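Local coordinates for UPF0749 protein MT1873 (Mycobacterium tuberculosis, PDB 3GMG) that is of unknown function but belongs to the UPF0749 (DUF881) family and is probably associated with the cell membrane, at residues A[29-43]-A[135-149]. Residues are numbered along the deposited sequence; the frame is centred on the assembly and turned at random. Where two conformers were deposited one is given.
Sequences GAVGATGPGVMITID and RMVVQQADRVDVTAL
R135 opens an antiparallel ladder with D43, its backbone N and O both bonded to D43. Strand 135-141 runs on from here as an edge strand of the five-stranded antiparallel sheet in this DUF881 domain, beside strand 37-43. M136 lies across I40, with CG 3.6 Å from I40 CG2. Its chain is extended as far as SD and bends at chi3 (-77°), and CE also reaches I42 CD1 at 4.2 Å. V137 and Q139 exchange paired backbone bonds with T41 and M39. V138 CG1 meets V38 CG1 on the face carrying M136, and V38 also touches L115 of helix 112-119. The Q139 chain bends at chi2 (70°) and leads away from 37-43, so NE2 donates to O of the next residue, Q140. A141 pairs with G37. Both chains then turn a corner together, at D142 and P36, and a beta bulge shifts the register by one. Beyond it, 143-146 and 33-35 form a two-stranded antiparallel sheet, which T34 extends into the second subunit. R143 grips D145 side-on through NE and NH2. V144 pairs with G35, and its CG2 lies 3.8 Å from G37 C. D145 OD1 takes R143 NE on its syn lone pair. T34 OG1 donates to D145 OD1 at 2.7 Å from the anti side, 31° out of the carboxylate plane. V146 pairs with A33. L149 lies against the loop after helix 20-27, with CD2 3.4 Å from V31 C.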
ATOM      1  N   GLY A  29      -6.538  -1.913 -10.034  1.00 20.30           N
ATOM      2  CA  GLY A  29      -7.499  -2.986  -9.824  1.00 20.47           C
ATOM      3  C   GLY A  29      -8.909  -2.636 -10.270  1.00 20.20           C
ATOM      4  O   GLY A  29      -9.892  -3.239  -9.814  1.00 20.25           O
ATOM      5  N   ALA A  30      -9.014  -1.683 -11.196  1.00 20.14           N
ATOM      6  CA  ALA A  30     -10.318  -1.266 -11.728  1.00 20.42           C
ATOM      7  C   ALA A  30     -10.897  -2.234 -12.761  1.00 19.94           C
ATOM      8  O   ALA A  30     -12.122  -2.295 -12.943  1.00 21.12           O
ATOM      9  CB  ALA A  30     -10.213   0.131 -12.340  1.00 20.30           C
ATOM     10  N   VAL A  31     -10.024  -2.961 -13.455  1.00 19.14           N
ATOM     11  CA  VAL A  31     -10.433  -3.924 -14.472  1.00 18.45           C
ATOM     12  C   VAL A  31      -9.614  -5.197 -14.316  1.00 17.81           C
ATOM     13  O   VAL A  31      -8.579  -5.221 -13.636  1.00 17.13           O
ATOM     14  CB  VAL A  31     -10.226  -3.370 -15.884  1.00 19.40           C
ATOM     15  CG1 VAL A  31     -11.054  -2.075 -16.071  1.00 20.54           C
ATOM     16  CG2 VAL A  31      -8.750  -3.128 -16.167  1.00 17.20           C
ATOM     17  N   GLY A  32     -10.106  -6.251 -14.949  1.00 16.88           N
ATOM     18  CA  GLY A  32      -9.407  -7.516 -14.986  1.00 16.43           C
ATOM     19  C   GLY A  32      -8.126  -7.471 -15.789  1.00 15.76           C
ATOM     20  O   GLY A  32      -7.878  -6.531 -16.560  1.00 16.80           O
ATOM     21  N   ALA A  33      -7.314  -8.496 -15.616  1.00 14.73           N
ATOM     22  CA  ALA A  33      -6.058  -8.646 -16.331  1.00 14.30           C
ATOM     23  C   ALA A  33      -5.823 -10.099 -16.673  1.00 13.61           C
ATOM     24  O   ALA A  33      -6.344 -11.003 -16.018  1.00 13.93           O
ATOM     25  CB  ALA A  33      -4.919  -8.135 -15.489  1.00 14.49           C
ATOM     26  N   THR A  34      -5.038 -10.304 -17.710  1.00 13.32           N
ATOM     27  CA  THR A  34      -4.616 -11.622 -18.121  1.00 13.64           C
ATOM     28  C   THR A  34      -3.152 -11.597 -18.557  1.00 13.11           C
ATOM     29  O   THR A  34      -2.627 -10.557 -18.999  1.00 13.71           O
ATOM     30  CB  THR A  34      -5.531 -12.142 -19.255  1.00 13.37           C
ATOM     31  OG1 THR A  34      -5.200 -13.490 -19.555  1.00 14.35           O
ATOM     32  CG2 THR A  34      -5.407 -11.297 -20.511  1.00 15.17           C
ATOM     33  N   GLY A  35      -2.464 -12.706 -18.393  1.00 12.77           N
ATOM     34  CA  GLY A  35      -1.097 -12.860 -18.820  1.00 12.52           C
ATOM     35  C   GLY A  35      -0.502 -14.117 -18.232  1.00 12.06           C
ATOM     36  O   GLY A  35      -1.201 -14.870 -17.527  1.00 12.14           O
ATOM     37  N   PRO A  36       0.774 -14.390 -18.482  1.00 12.56           N
ATOM     38  CA  PRO A  36       1.398 -15.543 -17.861  1.00 12.70           C
ATOM     39  C   PRO A  36       1.455 -15.371 -16.359  1.00 12.04           C
ATOM     40  O   PRO A  36       1.381 -14.251 -15.868  1.00 12.10           O
ATOM     41  CB  PRO A  36       2.810 -15.546 -18.452  1.00 13.55           C
ATOM     42  CG  PRO A  36       3.030 -14.173 -18.880  1.00 15.11           C
ATOM     43  CD  PRO A  36       1.733 -13.600 -19.274  1.00 13.64           C
ATOM     44  N   GLY A  37       1.560 -16.454 -15.624  1.00 11.90           N
ATOM     45  CA  GLY A  37       1.690 -16.323 -14.206  1.00 12.31           C
ATOM     46  C   GLY A  37       1.727 -17.679 -13.500  1.00 13.72           C
ATOM     47  O   GLY A  37       2.136 -18.700 -14.058  1.00 11.33           O
ATOM     48  N   VAL A  38       1.211 -17.683 -12.278  1.00 10.67           N
ATOM     49  CA  VAL A  38       1.091 -18.905 -11.489  1.00 10.82           C
ATOM     50  C   VAL A  38      -0.272 -18.990 -10.829  1.00 10.28           C
ATOM     51  O   VAL A  38      -0.944 -17.975 -10.618  1.00 10.02           O
ATOM     52  CB  VAL A  38       2.163 -19.026 -10.405  1.00 10.32           C
ATOM     53  CG1 VAL A  38       3.545 -19.082 -11.038  1.00 12.12           C
ATOM     54  CG2 VAL A  38       2.065 -17.871  -9.364  1.00 10.93           C
ATOM     55  N   MET A  39      -0.684 -20.232 -10.566  1.00 10.36           N
ATOM     56  CA  MET A  39      -1.765 -20.539  -9.638  1.00 10.48           C
ATOM     57  C   MET A  39      -1.160 -21.300  -8.478  1.00 10.16           C
ATOM     58  O   MET A  39      -0.469 -22.313  -8.662  1.00 11.46           O
ATOM     59  CB  MET A  39      -2.837 -21.372 -10.316  1.00 10.82           C
ATOM     60  CG  MET A  39      -4.000 -21.778  -9.407  1.00 11.31           C
ATOM     61  SD  MET A  39      -5.439 -22.618 -10.218  1.00 10.19           S
ATOM     62  CE  MET A  39      -4.624 -24.102 -10.657  1.00 17.75           C
ATOM     63  N   ILE A  40      -1.433 -20.808  -7.282  1.00 10.55           N
ATOM     64  CA  ILE A  40      -0.934 -21.374  -6.051  1.00 11.17           C
ATOM     65  C   ILE A  40      -2.119 -21.929  -5.295  1.00 11.79           C
ATOM     66  O   ILE A  40      -3.068 -21.201  -5.026  1.00 12.81           O
ATOM     67  CB  ILE A  40      -0.269 -20.297  -5.180  1.00 12.11           C
ATOM     68  CG1 ILE A  40       0.850 -19.602  -5.969  1.00 14.19           C
ATOM     69  CG2 ILE A  40       0.247 -20.904  -3.861  1.00 13.26           C
ATOM     70  CD1 ILE A  40       1.212 -18.252  -5.465  1.00 18.50           C
ATOM     71  N   THR A  41      -2.075 -23.215  -4.980  1.00 11.99           N
ATOM     72  CA  THR A  41      -3.097 -23.844  -4.143  1.00 13.08           C
ATOM     73  C   THR A  41      -2.522 -24.086  -2.752  1.00 12.85           C
ATOM     74  O   THR A  41      -1.406 -24.588  -2.621  1.00 12.81           O
ATOM     75  CB  THR A  41      -3.542 -25.159  -4.730  1.00 13.92           C
ATOM     76  OG1 THR A  41      -4.007 -24.946  -6.062  1.00 17.87           O
ATOM     77  CG2 THR A  41      -4.642 -25.766  -3.878  1.00 15.66           C
ATOM     78  N   ILE A  42      -3.272 -23.704  -1.721  1.00 13.07           N
ATOM     79  CA  ILE A  42      -2.886 -23.967  -0.338  1.00 13.70           C
ATOM     80  C   ILE A  42      -3.969 -24.829   0.309  1.00 14.16           C
ATOM     81  O   ILE A  42      -5.118 -24.379   0.463  1.00 14.30           O
ATOM     82  CB  ILE A  42      -2.715 -22.670   0.482  1.00 13.80           C
ATOM     83  CG1 ILE A  42      -1.564 -21.845  -0.094  1.00 16.28           C
ATOM     84  CG2 ILE A  42      -2.404 -23.028   1.940  1.00 14.65           C
ATOM     85  CD1 ILE A  42      -1.331 -20.511   0.577  1.00 17.54           C
ATOM     86  N   ASP A  43      -3.607 -26.067   0.616  1.00 15.98           N
ATOM     87  CA  ASP A  43      -4.471 -26.943   1.395  1.00 17.83           C
ATOM     88  C   ASP A  43      -4.048 -26.821   2.850  1.00 17.64           C
ATOM     89  O   ASP A  43      -2.854 -26.919   3.174  1.00 18.57           O
ATOM     90  CB  ASP A  43      -4.361 -28.385   0.911  1.00 18.99           C
ATOM     91  CG  ASP A  43      -5.495 -29.263   1.439  1.00 23.11           C
ATOM     92  OD1 ASP A  43      -6.682 -28.967   1.152  1.00 30.58           O
ATOM     93  OD2 ASP A  43      -5.195 -30.255   2.110  1.00 31.01           O
ATOM     94  N   ARG A 135      -0.108 -27.962   2.658  1.00 18.35           N
ATOM     95  CA  ARG A 135       0.591 -28.251   1.404  0.50 18.06           C
ATOM     96  C   ARG A 135       0.372 -27.082   0.465  1.00 17.22           C
ATOM     97  O   ARG A 135      -0.733 -26.576   0.418  1.00 16.15           O
ATOM     98  CB  ARG A 135      -0.018 -29.483   0.718  0.50 18.83           C
ATOM     99  CG  ARG A 135       0.802 -30.744   0.791  0.50 21.91           C
ATOM    100  CD  ARG A 135       0.534 -31.596  -0.447  0.50 24.59           C
ATOM    101  NE  ARG A 135      -0.892 -31.676  -0.791  0.50 27.75           N
ATOM    102  CZ  ARG A 135      -1.342 -31.760  -2.042  0.50 28.67           C
ATOM    103  NH1 ARG A 135      -0.473 -31.760  -3.041  0.50 29.10           N
ATOM    104  NH2 ARG A 135      -2.648 -31.831  -2.300  0.50 29.45           N
ATOM    105  N   MET A 136       1.382 -26.730  -0.315  1.00 15.41           N
ATOM    106  CA  MET A 136       1.253 -25.772  -1.388  1.00 14.32           C
ATOM    107  C   MET A 136       1.580 -26.452  -2.704  1.00 13.99           C
ATOM    108  O   MET A 136       2.552 -27.206  -2.792  1.00 15.23           O
ATOM    109  CB  MET A 136       2.229 -24.599  -1.181  1.00 14.13           C
ATOM    110  CG  MET A 136       2.133 -23.462  -2.221  1.00 12.12           C
ATOM    111  SD  MET A 136       3.403 -22.087  -1.989  1.00  9.10           S
ATOM    112  CE  MET A 136       2.636 -21.221  -0.610  1.00 16.27           C
ATOM    113  N   VAL A 137       0.765 -26.189  -3.719  1.00 12.43           N
ATOM    114  CA  VAL A 137       1.044 -26.595  -5.106  1.00 12.58           C
ATOM    115  C   VAL A 137       1.191 -25.306  -5.925  1.00 12.28           C
ATOM    116  O   VAL A 137       0.359 -24.407  -5.842  1.00 12.60           O
ATOM    117  CB  VAL A 137      -0.082 -27.465  -5.708  1.00 13.05           C
ATOM    118  CG1 VAL A 137       0.235 -27.832  -7.168  1.00 14.38           C
ATOM    119  CG2 VAL A 137      -0.299 -28.715  -4.852  1.00 15.71           C
ATOM    120  N   VAL A 138       2.254 -25.220  -6.721  1.00 12.58           N
ATOM    121  CA  VAL A 138       2.548 -24.052  -7.546  1.00 13.77           C
ATOM    122  C   VAL A 138       2.507 -24.461  -9.008  1.00 13.47           C
ATOM    123  O   VAL A 138       3.327 -25.261  -9.453  1.00 15.43           O
ATOM    124  CB  VAL A 138       3.954 -23.502  -7.204  1.00 14.17           C
ATOM    125  CG1 VAL A 138       4.260 -22.281  -8.048  1.00 15.14           C
ATOM    126  CG2 VAL A 138       4.045 -23.139  -5.733  1.00 16.13           C
ATOM    127  N   GLN A 139       1.545 -23.941  -9.747  1.00 12.42           N
ATOM    128  CA  GLN A 139       1.380 -24.250 -11.163  1.00 12.25           C
ATOM    129  C   GLN A 139       1.767 -23.027 -12.007  1.00 12.13           C
ATOM    130  O   GLN A 139       1.091 -22.014 -11.990  1.00 13.09           O
ATOM    131  CB  GLN A 139      -0.071 -24.658 -11.454  1.00 12.98           C
ATOM    132  CG  GLN A 139      -0.385 -24.903 -12.924  1.00 13.51           C
ATOM    133  CD  GLN A 139       0.282 -26.157 -13.430  1.00 16.12           C
ATOM    134  OE1 GLN A 139      -0.081 -27.266 -13.019  1.00 16.12           O
ATOM    135  NE2 GLN A 139       1.314 -26.007 -14.263  1.00 17.48           N
ATOM    136  N   GLN A 140       2.835 -23.160 -12.783  1.00 12.12           N
ATOM    137  CA  GLN A 140       3.173 -22.161 -13.783  1.00 12.90           C
ATOM    138  C   GLN A 140       2.231 -22.299 -14.964  1.00 13.28           C
ATOM    139  O   GLN A 140       1.866 -23.425 -15.368  1.00 14.52           O
ATOM    140  CB  GLN A 140       4.619 -22.309 -14.245  1.00 13.26           C
ATOM    141  CG  GLN A 140       5.626 -22.074 -13.141  1.00 14.63           C
ATOM    142  CD  GLN A 140       7.071 -22.190 -13.601  1.00 17.20           C
ATOM    143  OE1 GLN A 140       7.423 -21.702 -14.668  1.00 19.56           O
ATOM    144  NE2 GLN A 140       7.902 -22.823 -12.793  1.00 21.03           N
ATOM    145  N   ALA A 141       1.827 -21.172 -15.540  1.00 12.93           N
ATOM    146  CA  ALA A 141       0.854 -21.187 -16.617  1.00 13.29           C
ATOM    147  C   ALA A 141       1.138 -20.096 -17.639  1.00 14.14           C
ATOM    148  O   ALA A 141       1.477 -18.966 -17.300  1.00 14.03           O
ATOM    149  CB  ALA A 141      -0.566 -21.035 -16.061  1.00 14.31           C
ATOM    150  N   ASP A 142       0.964 -20.433 -18.905  1.00 14.94           N
ATOM    151  CA  ASP A 142       1.125 -19.447 -19.960  1.00 15.89           C
ATOM    152  C   ASP A 142       0.026 -18.380 -19.932  1.00 14.17           C
ATOM    153  O   ASP A 142       0.194 -17.289 -20.465  1.00 14.34           O
ATOM    154  CB  ASP A 142       1.164 -20.134 -21.325  1.00 16.95           C
ATOM    155  CG  ASP A 142       2.448 -20.917 -21.554  1.00 20.04           C
ATOM    156  OD1 ASP A 142       3.443 -20.734 -20.810  1.00 24.75           O
ATOM    157  OD2 ASP A 142       2.468 -21.726 -22.508  1.00 27.96           O
ATOM    158  N   ARG A 143      -1.109 -18.677 -19.294  1.00 13.86           N
ATOM    159  CA  ARG A 143      -2.197 -17.723 -19.138  1.00 13.26           C
ATOM    160  C   ARG A 143      -2.929 -17.940 -17.821  1.00 13.24           C
ATOM    161  O   ARG A 143      -3.421 -19.026 -17.544  1.00 13.90           O
ATOM    162  CB  ARG A 143      -3.230 -17.849 -20.258  1.00 13.83           C
ATOM    163  CG  ARG A 143      -4.429 -16.945 -20.092  1.00 14.10           C
ATOM    164  CD  ARG A 143      -5.406 -17.048 -21.254  1.00 15.84           C
ATOM    165  NE  ARG A 143      -6.663 -16.427 -20.906  1.00 17.06           N
ATOM    166  CZ  ARG A 143      -7.779 -16.545 -21.617  1.00 23.03           C
ATOM    167  NH1 ARG A 143      -7.783 -17.280 -22.734  1.00 24.28           N
ATOM    168  NH2 ARG A 143      -8.888 -15.944 -21.203  1.00 25.15           N
ATOM    169  N   VAL A 144      -3.038 -16.858 -17.069  1.00 12.93           N
ATOM    170  CA  VAL A 144      -3.798 -16.778 -15.833  1.00 12.92           C
ATOM    171  C   VAL A 144      -4.721 -15.577 -15.962  1.00 12.59           C
ATOM    172  O   VAL A 144      -4.293 -14.529 -16.469  1.00 12.33           O
ATOM    173  CB  VAL A 144      -2.817 -16.565 -14.664  1.00 13.65           C
ATOM    174  CG1 VAL A 144      -3.563 -16.209 -13.366  1.00 15.67           C
ATOM    175  CG2 VAL A 144      -1.924 -17.788 -14.476  1.00 15.17           C
ATOM    176  N   ASP A 145      -5.975 -15.699 -15.539  1.00 11.95           N
ATOM    177  CA  ASP A 145      -6.928 -14.591 -15.584  1.00 12.71           C
ATOM    178  C   ASP A 145      -7.267 -14.089 -14.187  1.00 12.54           C
ATOM    179  O   ASP A 145      -7.652 -14.870 -13.326  1.00 13.50           O
ATOM    180  CB  ASP A 145      -8.237 -14.995 -16.274  1.00 13.19           C
ATOM    181  CG  ASP A 145      -8.078 -15.280 -17.777  1.00 16.39           C
ATOM    182  OD1 ASP A 145      -6.985 -15.138 -18.351  1.00 15.46           O
ATOM    183  OD2 ASP A 145      -9.102 -15.676 -18.375  1.00 20.81           O
ATOM    184  N   VAL A 146      -7.092 -12.788 -13.974  1.00 12.28           N
ATOM    185  CA  VAL A 146      -7.430 -12.122 -12.729  1.00 13.13           C
ATOM    186  C   VAL A 146      -8.623 -11.243 -13.028  1.00 13.97           C
ATOM    187  O   VAL A 146      -8.481 -10.182 -13.642  1.00 14.79           O
ATOM    188  CB  VAL A 146      -6.237 -11.297 -12.183  1.00 12.13           C
ATOM    189  CG1 VAL A 146      -6.693 -10.374 -11.040  1.00 12.99           C
ATOM    190  CG2 VAL A 146      -5.129 -12.246 -11.722  1.00 13.12           C
ATOM    191  N   THR A 147      -9.805 -11.679 -12.628  1.00 14.76           N
ATOM    192  CA  THR A 147     -11.029 -10.999 -13.034  1.00 16.18           C
ATOM    193  C   THR A 147     -11.731 -10.267 -11.897  1.00 15.85           C
ATOM    194  O   THR A 147     -12.626  -9.452 -12.156  1.00 17.69           O
ATOM    195  CB  THR A 147     -12.031 -12.001 -13.686  1.00 16.96           C
ATOM    196  OG1 THR A 147     -12.385 -13.002 -12.733  1.00 19.47           O
ATOM    197  CG2 THR A 147     -11.424 -12.655 -14.909  1.00 17.55           C
ATOM    198  N   ALA A 148     -11.357 -10.553 -10.647  1.00 15.09           N
ATOM    199  CA  ALA A 148     -11.919  -9.840  -9.517  1.00 15.22           C
ATOM    200  C   ALA A 148     -11.501  -8.379  -9.585  1.00 15.90           C
ATOM    201  O   ALA A 148     -10.400  -8.083 -10.005  1.00 14.46           O
ATOM    202  CB  ALA A 148     -11.442 -10.476  -8.193  1.00 15.30           C
ATOM    203  N   LEU A 149     -12.378  -7.485  -9.127  1.00 17.31           N
ATOM    204  CA  LEU A 149     -12.132  -6.054  -9.137  1.00 18.24           C
ATOM    205  C   LEU A 149     -12.101  -5.494  -7.725  1.00 19.30           C
ATOM    206  O   LEU A 149     -12.756  -6.009  -6.820  1.00 19.51           O
ATOM    207  CB  LEU A 149     -13.224  -5.333  -9.939  1.00 18.96           C
ATOM    208  CG  LEU A 149     -13.490  -5.862 -11.348  1.00 19.31           C
ATOM    209  CD1 LEU A 149     -14.610  -5.038 -11.995  1.00 21.52           C
ATOM    210  CD2 LEU A 149     -12.233  -5.867 -12.221  1.00 19.60           C
TER